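Local atomic coordinates of Hsp70/Hsp90 co-chaperone CNS1 (Saccharomyces cerevisiae, PDB entry 6HFM), a protein that acts as a co-chaperone of Hsp90 and Hsp70, stimulating the ATPase of the Hsp70 SSA1 but not that of Hsp90. Residues V103-A115 and W152-R165. Residues are numbered along the deposited sequence; the frame is centred on the assembly and turned at random.
Sequences VFMETKAGGLIKA and WISKWDKQKALERR
Glu106 OE2 is held by two donors: Arg165 NH2 donates to it at 2.9 Å in a salt bridge, and a water that also bonds Ala161 O and Arg165 NE has its O 2.6 Å from Glu106 OE2. The Arg165 guanidinium reaches the turn edge-on, its chain extended from CG to NE, and also donates to two backbone carbonyls: NH2 to Thr107 O, NH1 to Lys108 O at 2.8 Å. Leu162 CD2 lies over one guanidinium face. The other carboxylate oxygen, OE1, takes a weak, bent bond from Arg164 NH2, itself part of a salt bridge, and a second salt bridge from Lys140, so three cations probably keep Glu106 ionised.

Beside this network Trp156 lies with its indole edge to the turn, and NE1 gives Gly110 O a nearly straight bond (2.9 Å, 174°) in the ring plane. Leu112 sits on the indole face, CD2 3.7 Å from the centroid of the six-membered ring, a CH-pi contact; its CD1 also touches Trp152 CZ3. Cutting Trp156 back to an alanine would probably leave Gly110 O without this donor and open a gap under Leu112. Farther along, Phe104 meets Trp152 obliquely, planes at 47°, while Ile153 CD1 touches the phenyl at CE1.

The whole is a beta-hairpin, closed by a type I turn from Thr107 to Gly110, packed against two consecutive C-terminal helices of the Cns1 C-domain, whose wheel-domain fold includes the hairpin.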
loop_
_atom_site.group_PDB
_atom_site.type_symbol
_atom_site.label_atom_id
_atom_site.label_comp_id
_atom_site.label_asym_id
_atom_site.label_seq_id
_atom_site.Cartn_x
_atom_site.Cartn_y
_atom_site.Cartn_z
ATOM N N VAL A 103 5.325 -6.608 -6.661
ATOM C CA VAL A 103 4.471 -5.826 -5.768
ATOM C C VAL A 103 3.220 -5.423 -6.549
ATOM O O VAL A 103 3.321 -4.871 -7.647
ATOM C CB VAL A 103 5.179 -4.563 -5.241
ATOM C CG1 VAL A 103 4.304 -3.830 -4.229
ATOM C CG2 VAL A 103 6.521 -4.918 -4.609
ATOM N N PHE A 104 2.053 -5.707 -5.971
ATOM C CA PHE A 104 0.761 -5.360 -6.556
ATOM C C PHE A 104 -0.021 -4.427 -5.638
ATOM O O PHE A 104 0.129 -4.463 -4.416
ATOM C CB PHE A 104 -0.055 -6.617 -6.871
ATOM C CG PHE A 104 0.613 -7.530 -7.854
ATOM C CD1 PHE A 104 0.458 -7.334 -9.218
ATOM C CD2 PHE A 104 1.426 -8.568 -7.416
ATOM C CE1 PHE A 104 1.091 -8.158 -10.131
ATOM C CE2 PHE A 104 2.058 -9.402 -8.325
ATOM C CZ PHE A 104 1.891 -9.195 -9.687
ATOM N N MET A 105 -0.825 -3.562 -6.253
ATOM C CA MET A 105 -1.732 -2.677 -5.536
ATOM C C MET A 105 -3.096 -2.704 -6.205
ATOM O O MET A 105 -3.195 -2.879 -7.423
ATOM C CB MET A 105 -1.181 -1.251 -5.510
ATOM C CG MET A 105 0.141 -1.147 -4.755
ATOM S SD MET A 105 0.911 0.488 -4.731
ATOM C CE MET A 105 -0.109 1.302 -3.513
ATOM N N GLU A 106 -4.138 -2.540 -5.395
ATOM C CA GLU A 106 -5.510 -2.521 -5.884
ATOM C C GLU A 106 -5.820 -1.163 -6.518
ATOM O O GLU A 106 -5.378 -0.123 -6.017
ATOM C CB GLU A 106 -6.473 -2.819 -4.734
ATOM C CG GLU A 106 -7.931 -2.981 -5.138
ATOM C CD GLU A 106 -8.844 -3.350 -3.976
ATOM O OE1 GLU A 106 -8.363 -3.920 -2.965
ATOM O OE2 GLU A 106 -10.061 -3.091 -4.085
ATOM N N THR A 107 -6.581 -1.170 -7.614
ATOM C CA THR A 107 -6.993 0.068 -8.287
ATOM C C THR A 107 -8.412 0.459 -7.873
ATOM O O THR A 107 -9.114 -0.315 -7.220
ATOM C CB THR A 107 -6.933 -0.075 -9.823
ATOM O OG1 THR A 107 -7.857 -1.081 -10.255
ATOM C CG2 THR A 107 -5.535 -0.442 -10.282
ATOM N N LYS A 108 -8.848 1.652 -8.263
ATOM C CA LYS A 108 -10.206 2.098 -7.939
ATOM C C LYS A 108 -11.264 1.152 -8.526
ATOM O O LYS A 108 -12.305 0.939 -7.916
ATOM C CB LYS A 108 -10.458 3.538 -8.411
ATOM C CG LYS A 108 -11.717 4.144 -7.797
ATOM C CD LYS A 108 -11.949 5.584 -8.214
ATOM C CE LYS A 108 -13.291 6.078 -7.699
ATOM N NZ LYS A 108 -13.569 7.477 -8.129
ATOM N N ALA A 109 -10.976 0.569 -9.692
ATOM C CA ALA A 109 -11.877 -0.403 -10.322
ATOM C C ALA A 109 -11.995 -1.738 -9.571
ATOM O O ALA A 109 -12.902 -2.518 -9.850
ATOM C CB ALA A 109 -11.441 -0.659 -11.759
ATOM N N GLY A 110 -11.088 -2.006 -8.631
ATOM C CA GLY A 110 -11.040 -3.287 -7.923
ATOM C C GLY A 110 -10.136 -4.311 -8.589
ATOM O O GLY A 110 -10.119 -5.480 -8.182
ATOM N N GLY A 111 -9.391 -3.883 -9.613
ATOM C CA GLY A 111 -8.361 -4.699 -10.241
ATOM C C GLY A 111 -7.023 -4.565 -9.539
ATOM O O GLY A 111 -6.927 -3.933 -8.484
ATOM N N LEU A 112 -5.995 -5.170 -10.128
ATOM C CA LEU A 112 -4.628 -5.116 -9.607
ATOM C C LEU A 112 -3.650 -4.545 -10.625
ATOM O O LEU A 112 -3.746 -4.831 -11.814
ATOM C CB LEU A 112 -4.151 -6.515 -9.223
ATOM C CG LEU A 112 -4.855 -7.196 -8.056
ATOM C CD1 LEU A 112 -4.472 -8.667 -8.033
ATOM C CD2 LEU A 112 -4.506 -6.522 -6.744
ATOM N N ILE A 113 -2.697 -3.749 -10.143
ATOM C CA ILE A 113 -1.596 -3.254 -10.977
ATOM C C ILE A 113 -0.271 -3.664 -10.350
ATOM O O ILE A 113 -0.130 -3.650 -9.129
ATOM C CB ILE A 113 -1.665 -1.718 -11.184
ATOM C CG1 ILE A 113 -0.659 -1.283 -12.254
ATOM C CG2 ILE A 113 -1.444 -0.944 -9.885
ATOM C CD1 ILE A 113 -0.964 0.070 -12.834
ATOM N N LYS A 114 0.687 -4.041 -11.193
ATOM C CA LYS A 114 2.062 -4.255 -10.765
ATOM C C LYS A 114 2.696 -2.881 -10.514
ATOM O O LYS A 114 2.760 -2.052 -11.420
ATOM C CB LYS A 114 2.838 -5.024 -11.841
ATOM C CG LYS A 114 4.186 -5.554 -11.377
ATOM C CD LYS A 114 4.938 -6.266 -12.496
ATOM C CE LYS A 114 5.482 -5.310 -13.556
ATOM N NZ LYS A 114 6.464 -4.322 -13.026
ATOM N N ALA A 115 3.120 -2.637 -9.277
ATOM C CA ALA A 115 3.773 -1.385 -8.894
ATOM C C ALA A 115 5.251 -1.430 -9.257
ATOM O O ALA A 115 5.987 -2.277 -8.748
ATOM C CB ALA A 115 3.607 -1.137 -7.405
ATOM N N TRP A 152 -1.899 -16.341 -8.526
ATOM C CA TRP A 152 -2.537 -15.468 -7.542
ATOM C C TRP A 152 -3.457 -14.428 -8.202
ATOM O O TRP A 152 -4.567 -14.193 -7.720
ATOM C CB TRP A 152 -1.491 -14.786 -6.645
ATOM C CG TRP A 152 -2.121 -13.883 -5.631
ATOM C CD1 TRP A 152 -2.827 -14.256 -4.527
ATOM C CD2 TRP A 152 -2.149 -12.455 -5.665
ATOM N NE1 TRP A 152 -3.284 -13.148 -3.858
ATOM C CE2 TRP A 152 -2.881 -12.026 -4.533
ATOM C CE3 TRP A 152 -1.620 -11.493 -6.537
ATOM C CZ2 TRP A 152 -3.096 -10.671 -4.248
ATOM C CZ3 TRP A 152 -1.827 -10.148 -6.250
ATOM C CH2 TRP A 152 -2.564 -9.753 -5.114
ATOM N N ILE A 153 -3.004 -13.829 -9.303
ATOM C CA ILE A 153 -3.830 -12.878 -10.071
ATOM C C ILE A 153 -5.095 -13.562 -10.611
ATOM O O ILE A 153 -6.175 -12.970 -10.599
ATOM C CB ILE A 153 -3.017 -12.211 -11.208
ATOM C CG1 ILE A 153 -1.966 -11.271 -10.609
ATOM C CG2 ILE A 153 -3.916 -11.413 -12.157
ATOM C CD1 ILE A 153 -0.851 -10.938 -11.565
ATOM N N SER A 154 -4.958 -14.806 -11.063
ATOM C CA SER A 154 -6.101 -15.582 -11.557
ATOM C C SER A 154 -7.193 -15.799 -10.499
ATOM O O SER A 154 -8.381 -15.831 -10.838
ATOM C CB SER A 154 -5.633 -16.937 -12.096
ATOM O OG SER A 154 -6.702 -17.634 -12.703
ATOM N N LYS A 155 -6.786 -15.945 -9.235
ATOM C CA LYS A 155 -7.704 -16.164 -8.111
ATOM C C LYS A 155 -8.302 -14.873 -7.525
ATOM O O LYS A 155 -9.280 -14.943 -6.783
ATOM C CB LYS A 155 -6.995 -16.916 -6.975
ATOM C CG LYS A 155 -6.357 -18.245 -7.343
ATOM C CD LYS A 155 -7.354 -19.376 -7.491
ATOM C CE LYS A 155 -6.655 -20.718 -7.339
ATOM N NZ LYS A 155 -7.477 -21.842 -7.860
ATOM N N TRP A 156 -7.707 -13.714 -7.828
ATOM C CA TRP A 156 -8.185 -12.422 -7.309
ATOM C C TRP A 156 -9.646 -12.200 -7.690
ATOM O O TRP A 156 -10.006 -12.310 -8.863
ATOM C CB TRP A 156 -7.319 -11.276 -7.849
ATOM C CG TRP A 156 -7.757 -9.900 -7.413
ATOM C CD1 TRP A 156 -8.528 -9.023 -8.117
ATOM C CD2 TRP A 156 -7.433 -9.249 -6.179
ATOM N NE1 TRP A 156 -8.713 -7.866 -7.397
ATOM C CE2 TRP A 156 -8.041 -7.972 -6.209
ATOM C CE3 TRP A 156 -6.675 -9.611 -5.057
ATOM C CZ2 TRP A 156 -7.927 -7.061 -5.149
ATOM C CZ3 TRP A 156 -6.560 -8.699 -4.002
ATOM C CH2 TRP A 156 -7.185 -7.442 -4.061
ATOM N N ASP A 157 -10.469 -11.893 -6.688
ATOM C CA ASP A 157 -11.911 -11.738 -6.860
ATOM C C ASP A 157 -12.268 -10.257 -6.747
ATOM O O ASP A 157 -12.290 -9.688 -5.650
ATOM C CB ASP A 157 -12.636 -12.572 -5.801
ATOM C CG ASP A 157 -14.137 -12.689 -6.045
ATOM O OD1 ASP A 157 -14.752 -11.768 -6.621
ATOM O OD2 ASP A 157 -14.726 -13.700 -5.616
ATOM N N LYS A 158 -12.538 -9.643 -7.894
ATOM C CA LYS A 158 -12.855 -8.220 -7.975
ATOM C C LYS A 158 -14.128 -7.881 -7.199
ATOM O O LYS A 158 -14.165 -6.876 -6.493
ATOM C CB LYS A 158 -12.985 -7.802 -9.441
ATOM C CG LYS A 158 -13.311 -6.338 -9.686
ATOM C CD LYS A 158 -13.103 -5.951 -11.145
ATOM C CE LYS A 158 -13.991 -6.749 -12.097
ATOM N NZ LYS A 158 -13.753 -6.388 -13.518
ATOM N N GLN A 159 -15.158 -8.719 -7.328
ATOM C CA GLN A 159 -16.410 -8.540 -6.576
ATOM C C GLN A 159 -16.176 -8.559 -5.058
ATOM O O GLN A 159 -16.700 -7.706 -4.340
ATOM C CB GLN A 159 -17.440 -9.610 -6.977
ATOM C CG GLN A 159 -18.831 -9.388 -6.392
ATOM C CD GLN A 159 -19.855 -10.390 -6.898
ATOM O OE1 GLN A 159 -20.918 -10.008 -7.386
ATOM N NE2 GLN A 159 -19.541 -11.676 -6.783
ATOM N N LYS A 160 -15.375 -9.517 -4.593
ATOM C CA LYS A 160 -14.995 -9.637 -3.176
ATOM C C LYS A 160 -14.230 -8.394 -2.702
ATOM O O LYS A 160 -14.437 -7.914 -1.588
ATOM C CB LYS A 160 -14.134 -10.886 -2.958
ATOM C CG LYS A 160 -14.082 -11.401 -1.531
ATOM C CD LYS A 160 -13.055 -12.519 -1.401
ATOM C CE LYS A 160 -13.104 -13.197 -0.040
ATOM N NZ LYS A 160 -14.192 -14.211 0.059
ATOM N N ALA A 161 -13.345 -7.880 -3.552
ATOM C CA ALA A 161 -12.608 -6.656 -3.239
ATOM C C ALA A 161 -13.538 -5.456 -3.080
ATOM O O ALA A 161 -13.435 -4.712 -2.101
ATOM C CB ALA A 161 -11.549 -6.376 -4.299
ATOM N N LEU A 162 -14.478 -5.299 -4.010
ATOM C CA LEU A 162 -15.426 -4.184 -3.951
ATOM C C LEU A 162 -16.371 -4.297 -2.743
ATOM O O LEU A 162 -16.778 -3.276 -2.176
ATOM C CB LEU A 162 -16.208 -4.071 -5.262
ATOM C CG LEU A 162 -15.367 -3.738 -6.505
ATOM C CD1 LEU A 162 -16.217 -3.876 -7.760
ATOM C CD2 LEU A 162 -14.738 -2.352 -6.435
ATOM N N GLU A 163 -16.669 -5.529 -2.329
ATOM C CA GLU A 163 -17.515 -5.785 -1.153
ATOM C C GLU A 163 -16.852 -5.433 0.191
ATOM O O GLU A 163 -17.549 -5.284 1.195
ATOM C CB GLU A 163 -18.007 -7.239 -1.155
ATOM C CG GLU A 163 -19.128 -7.475 -2.158
ATOM C CD GLU A 163 -19.448 -8.942 -2.403
ATOM O OE1 GLU A 163 -18.789 -9.832 -1.818
ATOM O OE2 GLU A 163 -20.375 -9.203 -3.200
ATOM N N ARG A 164 -15.523 -5.296 0.210
ATOM C CA ARG A 164 -14.808 -4.752 1.382
ATOM C C ARG A 164 -15.074 -3.260 1.651
ATOM O O ARG A 164 -14.816 -2.778 2.762
ATOM C CB ARG A 164 -13.289 -4.962 1.250
ATOM C CG ARG A 164 -12.836 -6.414 1.292
ATOM C CD ARG A 164 -11.343 -6.537 1.563
ATOM N NE ARG A 164 -10.513 -6.067 0.450
ATOM C CZ ARG A 164 -10.122 -6.798 -0.599
ATOM N NH1 ARG A 164 -10.483 -8.078 -0.742
ATOM N NH2 ARG A 164 -9.364 -6.230 -1.538
ATOM N N ARG A 165 -15.579 -2.538 0.652
ATOM C CA ARG A 165 -15.714 -1.081 0.709
ATOM C C ARG A 165 -17.034 -0.663 1.345
ATOM O O ARG A 165 -18.001 -1.432 1.339
ATOM C CB ARG A 165 -15.593 -0.488 -0.695
ATOM C CG ARG A 165 -14.311 -0.903 -1.412
ATOM C CD ARG A 165 -14.167 -0.254 -2.772
ATOM N NE ARG A 165 -12.929 -0.691 -3.417
ATOM C CZ ARG A 165 -12.445 -0.217 -4.562
ATOM N NH1 ARG A 165 -13.080 0.740 -5.236
ATOM N NH2 ARG A 165 -11.310 -0.707 -5.039
HETATM O O HOH W 1 -11.455 -2.776 -1.886
#